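Long-range contacts in proteasome assembly chaperone family protein (Pyrococcus furiosus, PDB 3VR0), which acts as an archaeal proteasome activator and is related in sequence to the PAC2 family of proteasome assembly chaperones: residues F35-L39 / A192-L196; V219-K225 / L244-A248. One frame throughout, in Å; residues are numbered along the deposited sequence.

How the contacts relate
Contact 1 lies deep in the molecule, its centre about 6 Å from that of the chain, where strand 34-37 of the large mixed sheet meets the first turn of helix 192-202. Contact 2, centred about 14 Å from the chain centre, pairs the two C-terminal helices 221-235 and 242-256. The two contact centres are 20 Å apart and the nearest atoms about 10 Å, so the contacts do not touch. Both segments of contact 1 precede both of contact 2 in the sequence, and all four lie within the PAC2 homology region. Bound gold ions lie about 4 Å from the Ala192 side chain and about 9 Å from that of Lys225; gold is probably a heavy-atom additive, not a physiological ligand.

Contact 1. Residues F35-L39 / A192-L196; sequences FIEGL and AAGLL
Phe35, Glu37 and Leu39 meet Ala192, Ala193 and Leu196 in a buried strand-to-helix contact, in which helix 192-202 covers one face of the large mixed sheet at its central strand 34-37. The short axes of 35-37 and 192-196 approach to 9.8 Å, their directions roughly antiparallel (151°). Leu196 fills the angle between two strand side chains. Its CD1 lies 3.9 Å from Phe35 CE2, meeting the ring obliquely; with Phe35 CG anti to the backbone N (chi1 -177°), the two side chains cross at about a right angle. The same CD1 of Leu196 is 3.7 Å from Glu37 CB, so the aliphatic base of the glutamate is used as a hydrocarbon surface. At the other end of the contact Leu39 CD1 rests 3.6 Å from Ala192 CB. Glu37 sends its carboxylate between these apolar patches: a bend at chi2 (-87°) turns it forward along the chain, between the backbone N of Leu39 and the first turn of helix 192-202. There Glu37 OE1 lies 3.5 Å from Ala193 CA, a packing contact. The other oxygen, OE2, accepts the backbone N-H of Leu39 at 2.8 Å, along a nearly straight N-H...O line but from above the carboxylate plane. Around this site Gln110 receives the backbone N-H of Ala192, while the sheet neighbours Val105 and Thr140 flank Glu37. A buried carboxylate is thus satisfied at least in part by the turn that follows its own strand. Its position beside the N-terminal turn of helix 192-202 would also be expected to favour the negative charge.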
loop_
_atom_site.group_PDB
_atom_site.type_symbol
_atom_site.label_atom_id
_atom_site.label_comp_id
_atom_site.label_asym_id
_atom_site.label_seq_id
_atom_site.Cartn_x
_atom_site.Cartn_y
_atom_site.Cartn_z
ATOM N N PHE C 35 -19.990 -24.513 2.438
ATOM C CA PHE C 35 -18.968 -23.689 3.084
ATOM C C PHE C 35 -19.591 -22.559 3.896
ATOM O O PHE C 35 -20.216 -21.670 3.353
ATOM C CB PHE C 35 -18.048 -23.130 1.975
ATOM C CG PHE C 35 -16.881 -22.294 2.463
ATOM C CD1 PHE C 35 -16.291 -22.524 3.681
ATOM C CD2 PHE C 35 -16.319 -21.302 1.618
ATOM C CE1 PHE C 35 -15.199 -21.764 4.115
ATOM C CE2 PHE C 35 -15.225 -20.532 2.060
ATOM C CZ PHE C 35 -14.671 -20.760 3.294
ATOM N N ILE C 36 -19.363 -22.534 5.187
ATOM C CA ILE C 36 -19.933 -21.520 6.012
ATOM C C ILE C 36 -18.861 -20.582 6.575
ATOM O O ILE C 36 -17.864 -21.058 7.149
ATOM C CB ILE C 36 -20.685 -22.128 7.211
ATOM C CG1 ILE C 36 -21.767 -23.098 6.719
ATOM C CG2 ILE C 36 -21.403 -21.008 8.050
ATOM C CD1 ILE C 36 -22.520 -23.716 7.858
ATOM N N GLU C 37 -19.087 -19.255 6.435
ATOM C CA GLU C 37 -18.075 -18.246 6.860
ATOM C C GLU C 37 -18.546 -17.370 8.017
ATOM O O GLU C 37 -19.601 -16.732 7.936
ATOM C CB GLU C 37 -17.617 -17.372 5.692
ATOM C CG GLU C 37 -16.689 -16.198 6.124
ATOM C CD GLU C 37 -17.464 -14.952 6.527
ATOM O OE1 GLU C 37 -18.577 -14.780 6.024
ATOM O OE2 GLU C 37 -17.017 -14.164 7.393
ATOM N N GLY C 38 -17.766 -17.366 9.082
ATOM C CA GLY C 38 -17.983 -16.484 10.228
ATOM C C GLY C 38 -16.663 -15.903 10.721
ATOM O O GLY C 38 -16.171 -16.237 11.798
ATOM N N LEU C 39 -16.085 -15.022 9.914
ATOM C CA LEU C 39 -14.870 -14.320 10.278
ATOM C C LEU C 39 -15.218 -13.043 11.102
ATOM O O LEU C 39 -16.369 -12.641 11.129
ATOM C CB LEU C 39 -14.145 -13.967 8.997
ATOM C CG LEU C 39 -13.548 -15.234 8.343
ATOM C CD1 LEU C 39 -13.173 -14.961 6.906
ATOM C CD2 LEU C 39 -12.334 -15.700 9.136
ATOM N N ALA C 192 -14.874 -10.703 3.588
ATOM C CA ALA C 192 -15.134 -12.104 3.217
ATOM C C ALA C 192 -16.609 -12.451 3.113
ATOM O O ALA C 192 -17.014 -13.151 2.177
ATOM C CB ALA C 192 -14.408 -13.051 4.150
ATOM N N ALA C 193 -17.442 -11.892 3.984
ATOM C CA ALA C 193 -18.899 -12.130 3.827
ATOM C C ALA C 193 -19.412 -11.780 2.447
ATOM O O ALA C 193 -20.418 -12.359 1.938
ATOM C CB ALA C 193 -19.686 -11.409 4.890
ATOM N N GLY C 194 -18.732 -10.839 1.802
ATOM C CA GLY C 194 -19.077 -10.477 0.441
ATOM C C GLY C 194 -18.209 -11.136 -0.601
ATOM O O GLY C 194 -18.731 -11.697 -1.552
ATOM N N LEU C 195 -16.878 -11.025 -0.479
ATOM C CA LEU C 195 -15.985 -11.521 -1.552
ATOM C C LEU C 195 -16.117 -13.028 -1.815
ATOM O O LEU C 195 -16.039 -13.458 -2.980
ATOM C CB LEU C 195 -14.514 -11.238 -1.219
ATOM C CG LEU C 195 -14.039 -9.777 -1.251
ATOM C CD1 LEU C 195 -12.543 -9.732 -1.318
ATOM C CD2 LEU C 195 -14.713 -9.020 -2.452
ATOM N N LEU C 196 -16.335 -13.830 -0.750
ATOM C CA LEU C 196 -16.515 -15.300 -0.995
ATOM C C LEU C 196 -17.613 -15.551 -1.973
ATOM O O LEU C 196 -17.477 -16.403 -2.855
ATOM C CB LEU C 196 -16.742 -16.083 0.298
ATOM C CG LEU C 196 -15.493 -16.052 1.191
ATOM C CD1 LEU C 196 -15.787 -16.676 2.592
ATOM C CD2 LEU C 196 -14.330 -16.748 0.529
#

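Contact 2. Residues V219-K225 / L244-A248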
loop_
_atom_site.group_PDB
_atom_site.type_symbol
_atom_site.label_atom_id
_atom_site.label_comp_id
_atom_site.label_asym_id
_atom_site.label_seq_id
_atom_site.Cartn_x
_atom_site.Cartn_y
_atom_site.Cartn_z
ATOM N N VAL C 219 -19.904 -6.827 21.200
ATOM C CA VAL C 219 -20.059 -8.250 20.941
ATOM C C VAL C 219 -21.550 -8.614 21.024
ATOM O O VAL C 219 -22.130 -8.623 22.091
ATOM C CB VAL C 219 -19.264 -9.075 21.910
ATOM C CG1 VAL C 219 -19.298 -10.521 21.504
ATOM C CG2 VAL C 219 -17.825 -8.592 21.928
ATOM N N ASP C 220 -22.154 -8.889 19.876
ATOM C CA ASP C 220 -23.598 -9.020 19.750
ATOM C C ASP C 220 -24.112 -10.482 19.698
ATOM O O ASP C 220 -24.516 -10.982 18.649
ATOM C CB ASP C 220 -24.050 -8.234 18.523
ATOM C CG ASP C 220 -25.514 -7.897 18.552
ATOM O OD1 ASP C 220 -26.259 -8.437 19.406
ATOM O OD2 ASP C 220 -25.933 -7.098 17.692
ATOM N N ALA C 221 -24.100 -11.142 20.845
ATOM C CA ALA C 221 -24.538 -12.543 20.957
ATOM C C ALA C 221 -25.937 -12.771 20.465
ATOM O O ALA C 221 -26.208 -13.829 19.892
ATOM C CB ALA C 221 -24.392 -13.051 22.365
ATOM N N LYS C 222 -26.826 -11.780 20.651
ATOM C CA LYS C 222 -28.255 -11.926 20.288
ATOM C C LYS C 222 -28.507 -11.833 18.784
ATOM O O LYS C 222 -29.386 -12.520 18.244
ATOM C CB LYS C 222 -29.123 -10.902 21.078
ATOM C CG LYS C 222 -30.613 -10.769 20.665
ATOM C CD LYS C 222 -31.444 -10.162 21.847
ATOM C CE LYS C 222 -32.619 -9.273 21.376
ATOM N NZ LYS C 222 -33.771 -10.059 20.792
ATOM N N ALA C 223 -27.767 -10.958 18.094
ATOM C CA ALA C 223 -27.905 -10.946 16.652
ATOM C C ALA C 223 -27.261 -12.232 16.077
ATOM O O ALA C 223 -27.752 -12.797 15.112
ATOM C CB ALA C 223 -27.353 -9.635 16.006
ATOM N N ALA C 224 -26.185 -12.685 16.702
ATOM C CA ALA C 224 -25.523 -13.952 16.323
ATOM C C ALA C 224 -26.554 -15.103 16.376
ATOM O O ALA C 224 -26.695 -15.891 15.413
ATOM C CB ALA C 224 -24.360 -14.232 17.236
ATOM N N LYS C 225 -27.314 -15.147 17.474
ATOM C CA LYS C 225 -28.406 -16.113 17.616
ATOM C C LYS C 225 -29.358 -16.068 16.426
ATOM O O LYS C 225 -29.678 -17.106 15.813
ATOM C CB LYS C 225 -29.159 -15.915 18.954
ATOM C CG LYS C 225 -30.359 -16.881 19.090
ATOM C CD LYS C 225 -30.836 -17.020 20.523
ATOM C CE LYS C 225 -32.182 -17.718 20.558
ATOM N NZ LYS C 225 -32.899 -17.351 21.823
ATOM N N LEU C 244 -25.669 -18.644 23.850
ATOM C CA LEU C 244 -25.726 -17.336 23.207
ATOM C C LEU C 244 -26.689 -16.424 23.969
ATOM O O LEU C 244 -26.299 -15.316 24.341
ATOM C CB LEU C 244 -26.081 -17.436 21.710
ATOM C CG LEU C 244 -25.025 -17.917 20.680
ATOM C CD1 LEU C 244 -25.627 -18.092 19.299
ATOM C CD2 LEU C 244 -23.805 -17.016 20.609
ATOM N N ASP C 245 -27.915 -16.907 24.227
ATOM C CA ASP C 245 -28.884 -16.270 25.165
ATOM C C ASP C 245 -28.215 -15.731 26.407
ATOM O O ASP C 245 -28.411 -14.581 26.763
ATOM C CB ASP C 245 -29.954 -17.252 25.663
ATOM C CG ASP C 245 -30.840 -17.790 24.562
ATOM O OD1 ASP C 245 -31.198 -17.038 23.611
ATOM O OD2 ASP C 245 -31.183 -18.996 24.668
ATOM N N GLU C 246 -27.437 -16.587 27.060
ATOM C CA GLU C 246 -26.735 -16.232 28.275
ATOM C C GLU C 246 -25.689 -15.145 28.085
ATOM O O GLU C 246 -25.457 -14.341 28.993
ATOM C CB GLU C 246 -26.088 -17.464 28.890
ATOM C CG GLU C 246 -27.087 -18.360 29.622
ATOM C CD GLU C 246 -26.443 -19.625 30.157
ATOM O OE1 GLU C 246 -27.152 -20.450 30.786
ATOM O OE2 GLU C 246 -25.217 -19.786 29.954
ATOM N N ARG C 247 -25.054 -15.113 26.917
ATOM C CA ARG C 247 -24.089 -14.045 26.643
ATOM C C ARG C 247 -24.818 -12.737 26.317
ATOM O O ARG C 247 -24.379 -11.673 26.729
ATOM C CB ARG C 247 -23.125 -14.434 25.518
ATOM C CG ARG C 247 -21.933 -13.498 25.348
ATOM C CD ARG C 247 -20.977 -14.062 24.322
ATOM N NE ARG C 247 -19.710 -13.323 24.252
ATOM C CZ ARG C 247 -18.543 -13.880 23.922
ATOM N NH1 ARG C 247 -18.477 -15.180 23.648
ATOM N NH2 ARG C 247 -17.438 -13.145 23.879
ATOM N N ALA C 248 -25.929 -12.812 25.589
ATOM C CA ALA C 248 -26.702 -11.611 25.301
ATOM C C ALA C 248 -27.233 -10.976 26.593
ATOM O O ALA C 248 -27.158 -9.758 26.759
ATOM C CB ALA C 248 -27.836 -11.903 24.337
#
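Ala221 and Ala248 form the close point of a roughly antiparallel helix pair, the helical hairpin of 221-235 and 242-256; their CA atoms are only 4.9 Å apart. The short axes approach to 8.3 Å at 149°, a close spacing consistent with the alanines at the crossing. The methyl of Ala221 sits on backbone and side chain together: its CB is 3.6 Å from Leu244 O, and it also packs on Arg247 CB and on the N and CB of Ala248. The methyl of Ala248 in turn lies against the first carbon of Lys222. Leu244, one turn before Ala248 on the second helix, closes the centre, its CD1 coming to 3.8 Å from Lys225 CA while CD2 faces Ala221 and Ala224. Leu48 and His52 of helix 45-57 cover the same apolar patch, joining the hairpin to the rest of the domain. Asp220, buried and not touching the second helix, N-caps the first: its OD1 accepts from Ala223 N at 3.2 Å, from above the carboxylate plane, and OD2 is bonded to Ser214.

Toward the surface the contact turns polar. Arg247, extended from CG to NE, lays its aliphatic carbons along Ala221 and brings its guanidinium obliquely to Val219, whose CG1 is 3.9 Å from Arg247 NE. Lys222 touches with its base alone; its amine leaves to form a salt bridge with Glu152. The second helix lies within a predicted coiled coil, 241-268. At the far edge Lys225 keeps its CG anti to the backbone N (chi1 177°) and stays extended beyond it, which carries the amine across to Asp245. The salt bridge there joins Lys225 NZ to Asp245 OD1 at a modelled 2.5 Å, so short that its exact length is doubtful.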